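Local coordinates for Rnh (Ribonuclease H) (Chlorobaculum tepidum, PDB 3H08), which probably cuts the RNA strand of RNA-DNA hybrids as a magnesium-dependent ribonuclease H endonuclease, leaving 5'-phosphomonoester ends, at residues K110-L114 with H115-F119. The protein carries 3 engineered substitutions. Sequence-based numbering, arbitrary orientation. Where two conformers were deposited one is given.
Sequences KLTTL and HRVTF
His115 folds back against the last turn of helix 102-114 and begins the turn into strand 116-121. Its N donates to Leu111 O at 3.0 Å, with 145° at the hydrogen. His115 is the first residue to leave helical backbone angles, so this i-to-i+4 bond closes the helix.

The packing is tight around the imidazole. Leu114 CB lies over one ring face, 4.1 Å from the His115 centroid, as a CH-pi contact. The first torsion (chi1 -56°) sets His115 CG anti to its own carbonyl carbon and lays the ring back over the helix end. The rotation of the ring then puts CD2 3.4 Å from Leu111 O, obliquely to the ring. On the other side of CG, His115 ND1 accepts a hydrogen bond from Ala63 N, just ahead of strand 64-69. With alanine at this position, Ala63 N would probably lose its imidazole acceptor and Leu114 CB the ring face beneath it.

A looser apolar contact lies farther along the strand. Thr112 CG2 meets Val117 CG2 at 4.0 Å, the two side chains crossing at about a right angle. The same methyl reaches the Phe119 ring at its edge, in the ring plane, 4.0 Å from CZ. Thr112 OG1 instead bonds back to Ile108 O within the helix. A water accepts from Val117 N at 2.8 Å and probably donates to Thr112 O, linking the helix end to the strand. On the solvent side, Thr113 and Arg116 point away from the partner segment.

In the RNase H fold this turn leads from helix to edge strand. The backbone bond holds His115 to the helix end, and ND1 ties it to the residue leading into strand 64-69. Because ND1 accepts from a backbone N-H, the imidazole is probably neutral, with its proton on NE2.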
ATOM      1  N   LYS A 110       3.858 -10.857  -5.998  1.00 23.33           N
ATOM      2  CA  LYS A 110       3.278 -12.056  -5.456  1.00 23.82           C
ATOM      3  C   LYS A 110       1.816 -11.859  -5.050  1.00 23.14           C
ATOM      4  O   LYS A 110       0.936 -12.670  -5.363  1.00 23.18           O
ATOM      5  CB  LYS A 110       4.121 -12.552  -4.281  1.00 22.84           C
ATOM      6  CG  LYS A 110       5.506 -13.069  -4.694  1.00 27.69           C
ATOM      7  CD  LYS A 110       6.357 -13.316  -3.453  1.00 28.81           C
ATOM      8  CE  LYS A 110       5.891 -14.576  -2.752  1.00 32.38           C
ATOM      9  NZ  LYS A 110       6.839 -15.026  -1.670  1.00 35.47           N
ATOM     10  N   LEU A 111       1.550 -10.758  -4.400  1.00 22.59           N
ATOM     11  CA  LEU A 111       0.223 -10.505  -3.845  1.00 22.79           C
ATOM     12  C   LEU A 111      -0.792 -10.191  -4.922  1.00 23.45           C
ATOM     13  O   LEU A 111      -1.977 -10.419  -4.744  1.00 24.21           O
ATOM     14  CB  LEU A 111       0.309  -9.361  -2.839  1.00 22.94           C
ATOM     15  CG  LEU A 111       1.002  -9.789  -1.566  1.00 22.60           C
ATOM     16  CD1 LEU A 111       1.480  -8.587  -0.760  1.00 23.63           C
ATOM     17  CD2 LEU A 111       0.073 -10.640  -0.719  1.00 24.11           C
ATOM     18  N   THR A 112      -0.334  -9.613  -6.030  1.00 23.71           N
ATOM     19  CA  THR A 112      -1.230  -9.323  -7.182  1.00 23.05           C
ATOM     20  C   THR A 112      -1.390 -10.506  -8.132  1.00 22.14           C
ATOM     21  O   THR A 112      -2.073 -10.402  -9.127  1.00 22.52           O
ATOM     22  CB  THR A 112      -0.808  -8.073  -7.927  1.00 23.08           C
ATOM     23  OG1 THR A 112       0.542  -8.176  -8.424  1.00 24.17           O
ATOM     24  CG2 THR A 112      -0.933  -6.840  -7.012  1.00 23.17           C
ATOM     25  N   THR A 113      -0.726 -11.621  -7.829  1.00 23.45           N
ATOM     26  CA  THR A 113      -1.057 -12.917  -8.362  1.00 23.00           C
ATOM     27  C   THR A 113      -2.109 -13.620  -7.494  1.00 23.11           C
ATOM     28  O   THR A 113      -3.037 -14.253  -8.014  1.00 24.09           O
ATOM     29  CB  THR A 113       0.203 -13.783  -8.438  1.00 23.93           C
ATOM     30  OG1 THR A 113       1.169 -13.140  -9.282  1.00 28.68           O
ATOM     31  CG2 THR A 113      -0.095 -15.156  -8.983  1.00 23.97           C
ATOM     32  N   LEU A 114      -1.967 -13.540  -6.184  1.00 21.99           N
ATOM     33  CA  LEU A 114      -2.958 -14.130  -5.274  1.00 22.23           C
ATOM     34  C   LEU A 114      -4.294 -13.450  -5.413  1.00 21.88           C
ATOM     35  O   LEU A 114      -5.328 -14.112  -5.312  1.00 21.95           O
ATOM     36  CB  LEU A 114      -2.488 -14.040  -3.827  1.00 23.00           C
ATOM     37  CG  LEU A 114      -1.213 -14.787  -3.499  1.00 26.04           C
ATOM     38  CD1 LEU A 114      -0.902 -14.618  -2.028  1.00 28.72           C
ATOM     39  CD2 LEU A 114      -1.350 -16.231  -3.859  1.00 28.05           C
ATOM     40  N   HIS A 115      -4.274 -12.129  -5.563  1.00 22.20           N
ATOM     41  CA  HIS A 115      -5.488 -11.332  -5.579  1.00 21.66           C
ATOM     42  C   HIS A 115      -5.576 -10.593  -6.879  1.00 21.57           C
ATOM     43  O   HIS A 115      -4.545 -10.228  -7.451  1.00 23.50           O
ATOM     44  CB  HIS A 115      -5.452 -10.334  -4.413  1.00 22.43           C
ATOM     45  CG  HIS A 115      -5.269 -11.003  -3.084  1.00 20.98           C
ATOM     46  ND1 HIS A 115      -6.233 -11.810  -2.527  1.00 21.23           N
ATOM     47  CD2 HIS A 115      -4.218 -11.025  -2.234  1.00 21.09           C
ATOM     48  CE1 HIS A 115      -5.791 -12.292  -1.379  1.00 22.18           C
ATOM     49  NE2 HIS A 115      -4.562 -11.855  -1.187  1.00 20.66           N
ATOM     50  N   ARG A 116      -6.795 -10.340  -7.352  1.00 20.58           N
ATOM     51  CA  ARG A 116      -6.983  -9.575  -8.593  1.00 21.69           C
ATOM     52  C   ARG A 116      -7.295  -8.153  -8.206  1.00 21.19           C
ATOM     53  O   ARG A 116      -8.392  -7.845  -7.730  1.00 21.19           O
ATOM     54  CB  ARG A 116      -8.067 -10.219  -9.447  1.00 21.95           C
ATOM     55  CG  ARG A 116      -7.675 -11.635  -9.873  1.00 25.16           C
ATOM     56  CD  ARG A 116      -8.322 -12.059 -11.142  1.00 26.03           C
ATOM     57  NE  ARG A 116      -7.704 -13.264 -11.689  1.00 27.47           N
ATOM     58  CZ  ARG A 116      -6.799 -13.268 -12.657  1.00 30.07           C
ATOM     59  NH1 ARG A 116      -6.379 -12.129 -13.212  1.00 31.74           N
ATOM     60  NH2 ARG A 116      -6.307 -14.419 -13.079  1.00 30.71           N
ATOM     61  N   VAL A 117      -6.278  -7.305  -8.296  1.00 21.00           N
ATOM     62  CA  VAL A 117      -6.301  -5.971  -7.694  1.00 21.04           C
ATOM     63  C   VAL A 117      -6.397  -4.862  -8.731  1.00 20.75           C
ATOM     64  O   VAL A 117      -5.669  -4.839  -9.703  1.00 23.07           O
ATOM     65  CB  VAL A 117      -5.029  -5.733  -6.823  1.00 20.78           C
ATOM     66  CG1 VAL A 117      -5.158  -4.437  -6.011  1.00 22.71           C
ATOM     67  CG2 VAL A 117      -4.765  -6.908  -5.906  1.00 22.24           C
ATOM     68  N   THR A 118      -7.331  -3.953  -8.503  0.60 22.31           N
ATOM     69  CA  THR A 118      -7.392  -2.725  -9.265  0.60 22.06           C
ATOM     70  C   THR A 118      -6.946  -1.639  -8.303  0.60 22.37           C
ATOM     71  O   THR A 118      -7.316  -1.638  -7.146  0.60 23.42           O
ATOM     72  CB  THR A 118      -8.805  -2.452  -9.787  0.60 23.04           C
ATOM     73  OG1 THR A 118      -9.720  -2.463  -8.692  0.60 27.67           O
ATOM     74  CG2 THR A 118      -9.208  -3.514 -10.760  0.60 21.92           C
ATOM     75  N   PHE A 119      -6.123  -0.746  -8.807  1.00 21.56           N
ATOM     76  CA  PHE A 119      -5.542   0.340  -8.024  1.00 21.39           C
ATOM     77  C   PHE A 119      -6.168   1.669  -8.470  1.00 21.31           C
ATOM     78  O   PHE A 119      -6.261   1.957  -9.679  1.00 21.03           O
ATOM     79  CB  PHE A 119      -4.007   0.379  -8.262  1.00 22.69           C
ATOM     80  CG  PHE A 119      -3.268  -0.805  -7.671  1.00 22.42           C
ATOM     81  CD1 PHE A 119      -2.671  -0.712  -6.398  1.00 23.44           C
ATOM     82  CD2 PHE A 119      -3.238  -2.037  -8.335  1.00 24.33           C
ATOM     83  CE1 PHE A 119      -2.050  -1.815  -5.845  1.00 22.51           C
ATOM     84  CE2 PHE A 119      -2.591  -3.131  -7.776  1.00 23.26           C
ATOM     85  CZ  PHE A 119      -1.991  -3.016  -6.542  1.00 21.99           C
TER
HETATM   86  O   HOH W   1      -3.945  -8.170  -9.649  1.00 23.22           O